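Local coordinates for protein vinylacetyl-CoA Delta-isomerase (Nitrosopumilus maritimus SCM1, PDB 6VJR) that probably acts as a vinylacetyl-CoA delta-isomerase and 4-hydroxybutyryl-CoA dehydratase, an oxygen-tolerant flavoprotein that carries FAD and a [4Fe-4S] cluster, at residues R230-M238 with T432-Y440; K325-I336 with F372-I383. One frame throughout, in Å; residues are numbered along the deposited sequence.

Contact 1: residues R230-M238 with T432-Y440; sequences RQSCDTRSM and TLGRNAVGY. With NA (sodium ion), chain K; NA (sodium ion), chain L.
Arg435 reaches from the loop that leads into helix 437-446 across the type II beta turn Gln231 to Asp234 and on to Ser237. Its CB lies 3.7 Å from Ser232 O, CG lies against the carbonyl oxygens of both Ser232 and Cys233, closer to the first, and CD rests on Asp234 CA. There the chain bends (chi3 89°) and brings NE to Gln231 OE1 at 2.8 Å. This bond lies in the amide carbonyl plane but is tilted 23° from the guanidinium plane, and a weak second one of 3.2 Å runs from Arg435 NH1 to Gln231 OE1. The amide and guanidinium stand nearly perpendicular, with Asp234 CA over one guanidinium face. Arg435 NH2 ends 3.6 Å from Ser237 CB. A water also donates to Gln231 OE1, so this one oxygen takes three donors; Gln231 NE2 turns instead to Glu254. An alanine here removes both guanidinium donors, and Gln231 OE1 would probably be left to the water, its amide held mainly through NE2. Farther along, Ser232 OG, anti to its own N (chi1 -179°), donates to Leu433 O at 2.7 Å, just past the end of helix 418-432. The turn itself is braced by Asp234, whose carboxylate is gripped side-on by Arg230 NE and NH2 and also takes Gln231 N, from above its plane, on OD2. Beyond it, Arg236 O and Ser237 O each bind a sodium ion, and one water is shared by both metals. The contact thus sets the loop between strands 224-228 and 254-259 against the break between helices 418-432 and 437-446, with Val438 CG2 packed on Gln231 CB and Ser232 of the second subunit lying against Ser232.

Contact 2: residues K325-I336 with F372-I383; sequences KIIEMTHLNETI and FPYEISRLAQDI. With FAD (flavin-adenine dinucleotide), chain V.
The Phe372 ring takes Leu332 CD2 squarely over the centre of one face, a CH-pi contact 3.8 Å from the centroid, while Thr335 CG2 meets its edge in the ring plane. These groups belong to two antiparallel helices of the acyl-CoA dehydrogenase-like C-terminal part, their axes 9.6 Å apart and crossing at -162°. Leu332 CB lies beside CD2 of the same ring, and Ile336 CD1 packs on Phe372 CB. Two further flat groups lie along helix 372-384: the Arg378 guanidinium grips the Glu375 carboxylate side-on, NE to OE1 and NH2 to OE2, and Leu332 CD1 rests on the aliphatic CG of Glu375. Met329 is a knob in the hole formed by Ile376, Leu379, Ala380 and Ile383. Its chain runs past Leu379 in the opposite direction, then turns at the sulfur (chi3 80°) to put CE 3.7 Å from Ile376 CG2 and 3.9 Å from Ala380 CB. Ile383, one wall of this hole, also packs its CD1 on Ile326 CG1. Glu328, whose CB touches Leu379 CD1, sends its carboxylate to Arg371 and Arg455 of the third subunit. At the FAD end the extended Lys325 crosses Asp382 at about a right angle, and His321 is a second partner of its NZ. This second-shell salt bridge probably steadies a carboxylate that holds the adenosine ribose of FAD: Lys325 NZ meets Asp382 OD2 at 2.7 Å on the syn side, 29° out of the carboxylate plane, while OD1 accepts from FAD O3B at 2.8 Å.

From the N terminus the chain first passes 230-238, in the loop between strands 224-228 and 254-259, then enters the helical C-terminal part. Helix 320-345 brings 325-336, and after helix 359-369 the chain returns along 372-383, closing the short loop of contact 2. Only at the end of helix 418-432 does it reach 432-440 and close contact 1, so contact 2 nests inside the larger loop. Contact 1 joins the strand-rich part to the helices; contact 2 pairs two of those helices. Their centres lie about 20 Å apart, yet they touch: Thr432 OG1 is 2.9 Å from Gln381 NE2, a probable hydrogen bond, and Tyr440 packs on Pro373, Ile376 and Ser377. Both also meet the second subunit.

Contact 1: residues R230-M238 with T432-Y440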
loop_
_atom_site.group_PDB
_atom_site.type_symbol
_atom_site.label_atom_id
_atom_site.label_comp_id
_atom_site.label_asym_id
_atom_site.label_seq_id
_atom_site.Cartn_x
_atom_site.Cartn_y
_atom_site.Cartn_z
ATOM N N ARG A 230 -31.382 -7.624 1.516
ATOM C CA ARG A 230 -30.943 -7.481 2.891
ATOM C C ARG A 230 -29.741 -6.549 2.938
ATOM O O ARG A 230 -29.083 -6.320 1.929
ATOM C CB ARG A 230 -30.540 -8.821 3.489
ATOM C CG ARG A 230 -31.693 -9.770 3.752
ATOM C CD ARG A 230 -31.359 -10.765 4.827
ATOM N NE ARG A 230 -31.393 -10.121 6.144
ATOM C CZ ARG A 230 -31.705 -10.754 7.268
ATOM N NH1 ARG A 230 -31.830 -12.086 7.296
ATOM N NH2 ARG A 230 -31.792 -10.063 8.393
ATOM N N GLN A 231 -29.443 -6.039 4.116
ATOM C CA GLN A 231 -28.230 -5.293 4.370
ATOM C C GLN A 231 -27.677 -5.786 5.713
ATOM O O GLN A 231 -28.467 -6.202 6.584
ATOM C CB GLN A 231 -28.458 -3.787 4.448
ATOM C CG GLN A 231 -28.993 -3.194 3.160
ATOM C CD GLN A 231 -29.040 -1.686 3.192
ATOM O OE1 GLN A 231 -29.271 -1.081 4.241
ATOM N NE2 GLN A 231 -28.776 -1.062 2.051
ATOM N N SER A 232 -26.355 -5.669 5.872
ATOM C CA SER A 232 -25.721 -5.864 7.167
ATOM C C SER A 232 -26.440 -5.039 8.245
ATOM O O SER A 232 -26.589 -3.852 8.078
ATOM C CB SER A 232 -24.260 -5.549 7.126
ATOM O OG SER A 232 -23.725 -5.787 8.420
ATOM N N CYS A 233 -26.929 -5.679 9.316
ATOM C CA CYS A 233 -27.581 -4.983 10.423
ATOM C C CYS A 233 -28.931 -4.371 10.040
ATOM O O CYS A 233 -29.459 -3.528 10.796
ATOM C CB CYS A 233 -26.681 -3.916 11.083
ATOM S SG CYS A 233 -25.176 -4.592 11.783
ATOM N N ASP A 234 -29.535 -4.842 8.935
ATOM C CA ASP A 234 -30.784 -4.270 8.425
ATOM C C ASP A 234 -31.852 -4.178 9.529
ATOM O O ASP A 234 -32.507 -3.147 9.695
ATOM C CB ASP A 234 -31.289 -5.048 7.222
ATOM C CG ASP A 234 -31.292 -6.579 7.278
ATOM O OD1 ASP A 234 -31.118 -7.168 8.391
ATOM O OD2 ASP A 234 -31.386 -7.198 6.193
ATOM N N THR A 235 -32.033 -5.265 10.270
ATOM C CA THR A 235 -33.159 -5.384 11.171
ATOM C C THR A 235 -33.015 -4.548 12.433
ATOM O O THR A 235 -34.003 -4.408 13.160
ATOM C CB THR A 235 -33.511 -6.830 11.472
ATOM O OG1 THR A 235 -32.362 -7.389 12.085
ATOM C CG2 THR A 235 -33.982 -7.570 10.227
ATOM N N ARG A 236 -31.852 -3.910 12.666
ATOM C CA ARG A 236 -31.785 -3.003 13.790
ATOM C C ARG A 236 -32.803 -1.880 13.626
ATOM O O ARG A 236 -33.280 -1.299 14.623
ATOM C CB ARG A 236 -30.392 -2.413 13.960
ATOM C CG ARG A 236 -29.410 -3.489 14.400
ATOM C CD ARG A 236 -28.103 -2.916 14.785
ATOM N NE ARG A 236 -27.070 -3.909 15.085
ATOM C CZ ARG A 236 -25.858 -3.633 15.509
ATOM N NH1 ARG A 236 -25.524 -2.403 15.768
ATOM N NH2 ARG A 236 -24.941 -4.600 15.695
ATOM N N SER A 237 -33.056 -1.518 12.373
ATOM C CA SER A 237 -34.023 -0.485 12.052
ATOM C C SER A 237 -35.405 -0.814 12.616
ATOM O O SER A 237 -36.159 0.099 12.914
ATOM C CB SER A 237 -34.116 -0.279 10.554
ATOM O OG SER A 237 -34.628 -1.441 9.910
ATOM N N MET A 238 -35.744 -2.103 12.668
ATOM C CA MET A 238 -37.046 -2.589 13.073
ATOM C C MET A 238 -37.150 -2.786 14.584
ATOM O O MET A 238 -38.234 -3.094 15.071
ATOM C CB MET A 238 -37.353 -3.904 12.348
ATOM C CG MET A 238 -37.407 -3.684 10.849
ATOM S SD MET A 238 -37.318 -5.161 9.826
ATOM C CE MET A 238 -38.801 -6.038 10.333
ATOM N N THR A 432 -18.855 1.111 8.889
ATOM C CA THR A 432 -17.729 0.215 8.571
ATOM C C THR A 432 -18.109 -1.262 8.522
ATOM O O THR A 432 -17.440 -2.023 7.832
ATOM C CB THR A 432 -16.603 0.503 9.565
ATOM O OG1 THR A 432 -16.964 0.131 10.888
ATOM C CG2 THR A 432 -16.148 1.951 9.500
ATOM N N LEU A 433 -19.162 -1.667 9.240
ATOM C CA LEU A 433 -19.670 -3.029 9.251
ATOM C C LEU A 433 -21.159 -3.129 8.907
ATOM O O LEU A 433 -21.602 -4.145 8.368
ATOM C CB LEU A 433 -19.413 -3.698 10.596
ATOM C CG LEU A 433 -17.950 -3.887 10.972
ATOM C CD1 LEU A 433 -17.798 -4.391 12.395
ATOM C CD2 LEU A 433 -17.330 -4.801 9.994
ATOM N N GLY A 434 -21.944 -2.128 9.263
ATOM C CA GLY A 434 -23.386 -2.210 9.251
ATOM C C GLY A 434 -24.023 -1.682 7.985
ATOM O O GLY A 434 -23.464 -1.787 6.882
ATOM N N ARG A 435 -25.216 -1.078 8.176
ATOM C CA ARG A 435 -26.089 -0.885 7.035
ATOM C C ARG A 435 -25.468 0.089 6.037
ATOM O O ARG A 435 -25.669 -0.047 4.823
ATOM C CB ARG A 435 -27.434 -0.294 7.481
ATOM C CG ARG A 435 -28.471 -1.252 8.010
ATOM C CD ARG A 435 -29.839 -0.619 8.063
ATOM N NE ARG A 435 -30.509 -0.850 6.777
ATOM C CZ ARG A 435 -31.752 -0.554 6.494
ATOM N NH1 ARG A 435 -32.248 -0.904 5.307
ATOM N NH2 ARG A 435 -32.481 0.065 7.398
ATOM N N ASN A 436 -24.790 1.135 6.553
ATOM C CA ASN A 436 -24.236 2.136 5.665
ATOM C C ASN A 436 -22.886 1.719 5.077
ATOM O O ASN A 436 -22.384 2.372 4.166
ATOM C CB ASN A 436 -24.314 3.507 6.322
ATOM C CG ASN A 436 -25.708 4.111 6.325
ATOM O OD1 ASN A 436 -26.042 4.932 7.185
ATOM N ND2 ASN A 436 -26.566 3.685 5.417
ATOM N N ALA A 437 -22.279 0.637 5.590
ATOM C CA ALA A 437 -21.103 0.083 4.956
ATOM C C ALA A 437 -21.405 -0.582 3.624
ATOM O O ALA A 437 -20.472 -0.717 2.814
ATOM C CB ALA A 437 -20.435 -0.916 5.867
ATOM N N VAL A 438 -22.651 -1.075 3.448
ATOM C CA VAL A 438 -23.072 -1.573 2.150
ATOM C C VAL A 438 -22.763 -0.553 1.066
ATOM O O VAL A 438 -22.189 -0.885 0.044
ATOM C CB VAL A 438 -24.556 -1.943 2.150
ATOM C CG1 VAL A 438 -25.108 -2.181 0.742
ATOM C CG2 VAL A 438 -24.763 -3.120 3.057
ATOM N N GLY A 439 -23.128 0.690 1.323
ATOM C CA GLY A 439 -22.844 1.739 0.366
ATOM C C GLY A 439 -21.411 2.250 0.436
ATOM O O GLY A 439 -20.749 2.361 -0.604
ATOM N N TYR A 440 -20.874 2.450 1.644
ATOM C CA TYR A 440 -19.583 3.103 1.724
ATOM C C TYR A 440 -18.466 2.187 1.197
ATOM O O TYR A 440 -17.503 2.661 0.598
ATOM C CB TYR A 440 -19.323 3.577 3.155
ATOM C CG TYR A 440 -18.070 4.416 3.294
ATOM C CD1 TYR A 440 -17.872 5.542 2.533
ATOM C CD2 TYR A 440 -17.023 4.016 4.095
ATOM C CE1 TYR A 440 -16.729 6.309 2.641
ATOM C CE2 TYR A 440 -15.867 4.778 4.202
ATOM C CZ TYR A 440 -15.678 5.894 3.433
ATOM O OH TYR A 440 -14.535 6.633 3.503
HETATM NA NA NA K . -33.554 0.486 16.097
HETATM NA NA NA L . -36.645 2.382 13.471
HETATM O O HOH W 1 -28.346 1.655 4.381
HETATM O O HOH W 2 -34.610 2.138 14.808
HETATM O O HOH W 3 -32.452 -0.810 17.971
HETATM O O HOH W 4 -36.206 3.106 11.112
HETATM O O HOH W 5 -36.504 4.949 13.971
HETATM O O HOH W 6 -38.566 3.023 13.288
#

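Contact 2: residues K325-I336 with F372-I383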
loop_
_atom_site.group_PDB
_atom_site.type_symbol
_atom_site.label_atom_id
_atom_site.label_comp_id
_atom_site.label_asym_id
_atom_site.label_seq_id
_atom_site.Cartn_x
_atom_site.Cartn_y
_atom_site.Cartn_z
ATOM N N LYS A 325 -3.313 9.603 11.691
ATOM C CA LYS A 325 -4.317 8.785 11.041
ATOM C C LYS A 325 -5.467 9.614 10.488
ATOM O O LYS A 325 -5.955 9.329 9.378
ATOM C CB LYS A 325 -4.746 7.668 11.991
ATOM C CG LYS A 325 -3.652 6.622 12.246
ATOM C CD LYS A 325 -3.935 5.775 13.468
ATOM C CE LYS A 325 -2.707 4.919 13.706
ATOM N NZ LYS A 325 -2.686 4.133 14.914
ATOM N N ILE A 326 -5.879 10.651 11.222
ATOM C CA ILE A 326 -6.941 11.509 10.715
ATOM C C ILE A 326 -6.449 12.296 9.493
ATOM O O ILE A 326 -7.205 12.546 8.544
ATOM C CB ILE A 326 -7.476 12.387 11.855
ATOM C CG1 ILE A 326 -8.133 11.532 12.914
ATOM C CG2 ILE A 326 -8.429 13.462 11.349
ATOM C CD1 ILE A 326 -8.483 12.286 14.172
ATOM N N ILE A 327 -5.199 12.733 9.519
ATOM C CA ILE A 327 -4.605 13.330 8.319
ATOM C C ILE A 327 -4.629 12.350 7.146
ATOM O O ILE A 327 -4.973 12.702 6.015
ATOM C CB ILE A 327 -3.214 13.899 8.596
ATOM C CG1 ILE A 327 -3.230 15.060 9.590
ATOM C CG2 ILE A 327 -2.520 14.260 7.298
ATOM C CD1 ILE A 327 -1.877 15.392 10.207
ATOM N N GLU A 328 -4.269 11.098 7.388
ATOM C CA GLU A 328 -4.268 10.135 6.299
ATOM C C GLU A 328 -5.668 9.978 5.704
ATOM O O GLU A 328 -5.850 9.865 4.500
ATOM C CB GLU A 328 -3.741 8.780 6.737
ATOM C CG GLU A 328 -3.437 7.833 5.572
ATOM C CD GLU A 328 -2.333 8.285 4.608
ATOM O OE1 GLU A 328 -1.450 9.084 5.031
ATOM O OE2 GLU A 328 -2.330 7.879 3.412
ATOM N N MET A 329 -6.653 9.812 6.581
ATOM C CA MET A 329 -8.026 9.619 6.145
ATOM C C MET A 329 -8.371 10.817 5.245
ATOM O O MET A 329 -9.001 10.669 4.208
ATOM C CB MET A 329 -8.950 9.527 7.369
ATOM C CG MET A 329 -8.739 8.287 8.246
ATOM S SD MET A 329 -9.526 8.392 9.867
ATOM C CE MET A 329 -11.234 7.983 9.495
ATOM N N THR A 330 -8.019 12.005 5.722
ATOM C CA THR A 330 -8.371 13.228 5.000
ATOM C C THR A 330 -7.708 13.264 3.615
ATOM O O THR A 330 -8.361 13.562 2.593
ATOM C CB THR A 330 -7.945 14.464 5.815
ATOM O OG1 THR A 330 -8.681 14.508 7.040
ATOM C CG2 THR A 330 -8.203 15.736 5.064
ATOM N N HIS A 331 -6.423 12.901 3.570
ATOM C CA HIS A 331 -5.649 12.882 2.335
ATOM C C HIS A 331 -6.249 11.906 1.310
ATOM O O HIS A 331 -6.480 12.241 0.147
ATOM C CB HIS A 331 -4.205 12.450 2.640
ATOM C CG HIS A 331 -3.446 12.205 1.390
ATOM N ND1 HIS A 331 -3.074 13.181 0.495
ATOM C CD2 HIS A 331 -3.022 11.075 0.887
ATOM C CE1 HIS A 331 -2.526 12.606 -0.571
ATOM N NE2 HIS A 331 -2.431 11.304 -0.325
ATOM N N LEU A 332 -6.567 10.693 1.745
ATOM C CA LEU A 332 -7.166 9.708 0.825
ATOM C C LEU A 332 -8.537 10.178 0.313
ATOM O O LEU A 332 -8.895 10.048 -0.859
ATOM C CB LEU A 332 -7.272 8.378 1.561
ATOM C CG LEU A 332 -5.959 7.719 1.983
ATOM C CD1 LEU A 332 -6.228 6.426 2.722
ATOM C CD2 LEU A 332 -5.087 7.434 0.758
ATOM N N ASN A 333 -9.314 10.725 1.231
ATOM C CA ASN A 333 -10.646 11.234 0.909
ATOM C C ASN A 333 -10.570 12.369 -0.121
ATOM O O ASN A 333 -11.290 12.369 -1.120
ATOM C CB ASN A 333 -11.360 11.672 2.190
ATOM C CG ASN A 333 -12.853 11.810 2.024
ATOM O OD1 ASN A 333 -13.517 10.909 1.498
ATOM N ND2 ASN A 333 -13.397 12.910 2.525
ATOM N N GLU A 334 -9.629 13.288 0.069
ATOM C CA GLU A 334 -9.499 14.403 -0.859
ATOM C C GLU A 334 -8.928 13.986 -2.202
ATOM O O GLU A 334 -9.172 14.616 -3.223
ATOM C CB GLU A 334 -8.696 15.549 -0.281
ATOM C CG GLU A 334 -9.330 16.135 0.973
ATOM C CD GLU A 334 -10.719 16.736 0.855
ATOM O OE1 GLU A 334 -11.179 17.072 -0.270
ATOM O OE2 GLU A 334 -11.300 16.939 1.950
ATOM N N THR A 335 -8.152 12.903 -2.217
ATOM C CA THR A 335 -7.615 12.365 -3.459
ATOM C C THR A 335 -8.790 11.953 -4.372
ATOM O O THR A 335 -8.786 12.173 -5.577
ATOM C CB THR A 335 -6.654 11.194 -3.156
ATOM O OG1 THR A 335 -5.496 11.694 -2.494
ATOM C CG2 THR A 335 -6.112 10.591 -4.444
ATOM N N ILE A 336 -9.798 11.278 -3.804
ATOM C CA ILE A 336 -10.988 10.895 -4.548
ATOM C C ILE A 336 -11.694 12.150 -5.041
ATOM O O ILE A 336 -12.087 12.246 -6.233
ATOM C CB ILE A 336 -11.920 10.017 -3.692
ATOM C CG1 ILE A 336 -11.240 8.707 -3.374
ATOM C CG2 ILE A 336 -13.256 9.828 -4.401
ATOM C CD1 ILE A 336 -11.872 7.996 -2.199
ATOM N N PHE A 372 -9.826 3.249 -1.287
ATOM C CA PHE A 372 -9.564 4.112 -0.137
ATOM C C PHE A 372 -10.634 4.010 0.955
ATOM O O PHE A 372 -10.284 4.111 2.148
ATOM C CB PHE A 372 -9.313 5.566 -0.514
ATOM C CG PHE A 372 -8.097 5.777 -1.382
ATOM C CD1 PHE A 372 -7.093 4.799 -1.520
ATOM C CD2 PHE A 372 -7.926 6.986 -2.061
ATOM C CE1 PHE A 372 -5.998 5.032 -2.338
ATOM C CE2 PHE A 372 -6.808 7.203 -2.842
ATOM C CZ PHE A 372 -5.850 6.211 -2.984
ATOM N N PRO A 373 -11.958 3.898 0.656
ATOM C CA PRO A 373 -12.944 3.761 1.736
ATOM C C PRO A 373 -12.577 2.636 2.702
ATOM O O PRO A 373 -12.856 2.739 3.899
ATOM C CB PRO A 373 -14.282 3.574 1.012
ATOM C CG PRO A 373 -14.031 4.342 -0.284
ATOM C CD PRO A 373 -12.612 3.956 -0.670
ATOM N N TYR A 374 -12.030 1.547 2.148
ATOM C CA TYR A 374 -11.640 0.416 2.976
ATOM C C TYR A 374 -10.560 0.804 3.976
ATOM O O TYR A 374 -10.574 0.345 5.114
ATOM C CB TYR A 374 -11.273 -0.757 2.099
ATOM C CG TYR A 374 -12.445 -1.431 1.395
ATOM C CD1 TYR A 374 -12.911 -0.961 0.173
ATOM C CD2 TYR A 374 -13.104 -2.515 1.944
ATOM C CE1 TYR A 374 -13.968 -1.565 -0.485
ATOM C CE2 TYR A 374 -14.147 -3.148 1.303
ATOM C CZ TYR A 374 -14.627 -2.624 0.105
ATOM O OH TYR A 374 -15.613 -3.229 -0.608
ATOM N N GLU A 375 -9.636 1.659 3.565
ATOM C CA GLU A 375 -8.577 2.104 4.454
ATOM C C GLU A 375 -9.085 3.133 5.468
ATOM O O GLU A 375 -8.710 3.169 6.660
ATOM C CB GLU A 375 -7.432 2.643 3.627
ATOM C CG GLU A 375 -6.223 3.065 4.486
ATOM C CD GLU A 375 -5.523 2.045 5.376
ATOM O OE1 GLU A 375 -5.903 0.870 5.319
ATOM O OE2 GLU A 375 -4.633 2.430 6.186
ATOM N N ILE A 376 -9.946 4.064 5.005
ATOM C CA ILE A 376 -10.513 5.042 5.917
ATOM C C ILE A 376 -11.286 4.319 7.019
ATOM O O ILE A 376 -11.217 4.678 8.218
ATOM C CB ILE A 376 -11.351 6.046 5.093
ATOM C CG1 ILE A 376 -10.481 6.877 4.112
ATOM C CG2 ILE A 376 -12.124 6.978 6.007
ATOM C CD1 ILE A 376 -11.261 7.683 3.100
ATOM N N SER A 377 -12.021 3.275 6.643
ATOM C CA SER A 377 -12.770 2.499 7.610
ATOM C C SER A 377 -11.854 1.785 8.598
ATOM O O SER A 377 -12.142 1.757 9.797
ATOM C CB SER A 377 -13.646 1.512 6.896
ATOM O OG SER A 377 -14.647 2.203 6.180
ATOM N N ARG A 378 -10.773 1.196 8.100
ATOM C CA ARG A 378 -9.812 0.512 8.968
ATOM C C ARG A 378 -9.265 1.475 10.014
ATOM O O ARG A 378 -9.218 1.179 11.204
ATOM C CB ARG A 378 -8.689 -0.104 8.146
ATOM C CG ARG A 378 -7.778 -1.023 8.937
ATOM C CD ARG A 378 -6.709 -1.623 8.048
ATOM N NE ARG A 378 -5.642 -0.700 7.709
ATOM C CZ ARG A 378 -4.624 -0.390 8.488
ATOM N NH1 ARG A 378 -4.343 -1.107 9.583
ATOM N NH2 ARG A 378 -3.815 0.563 8.094
ATOM N N LEU A 379 -8.866 2.671 9.575
ATOM C CA LEU A 379 -8.289 3.662 10.468
ATOM C C LEU A 379 -9.306 4.138 11.503
ATOM O O LEU A 379 -8.954 4.389 12.653
ATOM C CB LEU A 379 -7.675 4.821 9.698
ATOM C CG LEU A 379 -6.494 4.454 8.805
ATOM C CD1 LEU A 379 -6.055 5.634 7.997
ATOM C CD2 LEU A 379 -5.323 3.876 9.614
ATOM N N ALA A 380 -10.547 4.358 11.067
ATOM C CA ALA A 380 -11.620 4.697 12.008
ATOM C C ALA A 380 -11.780 3.655 13.117
ATOM O O ALA A 380 -11.965 3.994 14.292
ATOM C CB ALA A 380 -12.929 4.973 11.270
ATOM N N GLN A 381 -11.695 2.383 12.749
ATOM C CA GLN A 381 -11.842 1.330 13.742
ATOM C C GLN A 381 -10.649 1.323 14.689
ATOM O O GLN A 381 -10.819 1.082 15.875
ATOM C CB GLN A 381 -12.001 -0.031 13.083
ATOM C CG GLN A 381 -13.296 -0.154 12.305
ATOM C CD GLN A 381 -13.631 -1.592 11.984
ATOM O OE1 GLN A 381 -12.851 -2.522 12.264
ATOM N NE2 GLN A 381 -14.828 -1.792 11.453
ATOM N N ASP A 382 -9.447 1.574 14.174
ATOM C CA ASP A 382 -8.261 1.701 15.048
ATOM C C ASP A 382 -8.498 2.789 16.105
ATOM O O ASP A 382 -8.355 2.608 17.331
ATOM C CB ASP A 382 -7.046 2.033 14.204
ATOM C CG ASP A 382 -5.713 2.226 14.926
ATOM O OD1 ASP A 382 -5.667 2.154 16.205
ATOM O OD2 ASP A 382 -4.702 2.454 14.216
ATOM N N ILE A 383 -8.910 3.978 15.633
ATOM C CA ILE A 383 -9.092 5.108 16.540
ATOM C C ILE A 383 -10.199 4.827 17.559
ATOM O O ILE A 383 -10.128 5.279 18.694
ATOM C CB ILE A 383 -9.346 6.388 15.725
ATOM C CG1 ILE A 383 -8.115 6.736 14.872
ATOM C CG2 ILE A 383 -9.750 7.524 16.647
ATOM C CD1 ILE A 383 -8.321 7.760 13.814
HETATM P PA FAD V . -8.435 2.142 23.202
HETATM O O1A FAD V . -7.314 1.926 24.143
HETATM O O2A FAD V . -9.507 3.111 23.562
HETATM O O5B FAD V . -7.764 2.475 21.807
HETATM C C5B FAD V . -8.418 3.375 20.877
HETATM C C4B FAD V . -7.373 4.173 20.137
HETATM O O4B FAD V . -6.769 5.090 21.077
HETATM C C3B FAD V . -6.201 3.354 19.536
HETATM O O3B FAD V . -5.744 3.956 18.322
HETATM C C2B FAD V . -5.108 3.443 20.635
HETATM O O2B FAD V . -3.769 3.287 20.200
HETATM C C1B FAD V . -5.358 4.854 21.155
HETATM N N9A FAD V . -4.898 5.095 22.512
HETATM C C8A FAD V . -5.430 4.609 23.678
HETATM N N7A FAD V . -4.794 5.016 24.754
HETATM C C5A FAD V . -3.779 5.816 24.278
HETATM C C6A FAD V . -2.780 6.559 24.937
HETATM N N6A FAD V . -2.667 6.610 26.259
HETATM N N1A FAD V . -1.891 7.243 24.171
HETATM C C2A FAD V . -2.056 7.182 22.842
HETATM N N3A FAD V . -2.952 6.518 22.115
HETATM C C4A FAD V . -3.829 5.878 22.893
HETATM N N1 FAD V . -9.020 -8.199 26.133
HETATM C C2 FAD V . -8.939 -9.147 27.117
HETATM O O2 FAD V . -8.411 -8.938 28.208
HETATM N N3 FAD V . -9.479 -10.396 26.902
HETATM C C4 FAD V . -10.077 -10.868 25.765
HETATM O O4 FAD V . -10.593 -11.990 25.721
HETATM C C4X FAD V . -10.240 -9.855 24.774
HETATM N N5 FAD V . -10.879 -10.187 23.640
HETATM C C5X FAD V . -11.203 -9.171 22.765
HETATM C C6 FAD V . -12.042 -9.414 21.672
HETATM C C7 FAD V . -12.440 -8.389 20.810
HETATM C C7M FAD V . -13.426 -8.656 19.701
HETATM C C8 FAD V . -11.801 -7.149 20.881
HETATM C C8M FAD V . -12.178 -6.019 19.967
HETATM C C9 FAD V . -10.975 -6.888 21.957
HETATM C C9A FAD V . -10.653 -7.886 22.903
HETATM N N10 FAD V . -9.844 -7.631 24.014
HETATM C C10 FAD V . -9.687 -8.553 25.035
HETATM C "C1'" FAD V . -9.500 -6.229 24.297
HETATM C "C2'" FAD V . -8.355 -5.614 23.516
HETATM O "O2'" FAD V . -7.144 -6.023 24.141
HETATM C "C3'" FAD V . -8.501 -4.104 23.535
HETATM O "O3'" FAD V . -9.571 -3.818 22.650
HETATM C "C4'" FAD V . -7.214 -3.351 23.174
HETATM O "O4'" FAD V . -6.212 -3.433 24.181
HETATM C "C5'" FAD V . -7.480 -1.900 22.845
HETATM O "O5'" FAD V . -8.042 -1.279 24.037
HETATM P P FAD V . -9.406 -0.460 23.897
HETATM O O1P FAD V . -10.429 -1.287 23.279
HETATM O O2P FAD V . -9.666 0.121 25.233
HETATM O O3P FAD V . -9.126 0.715 22.887
#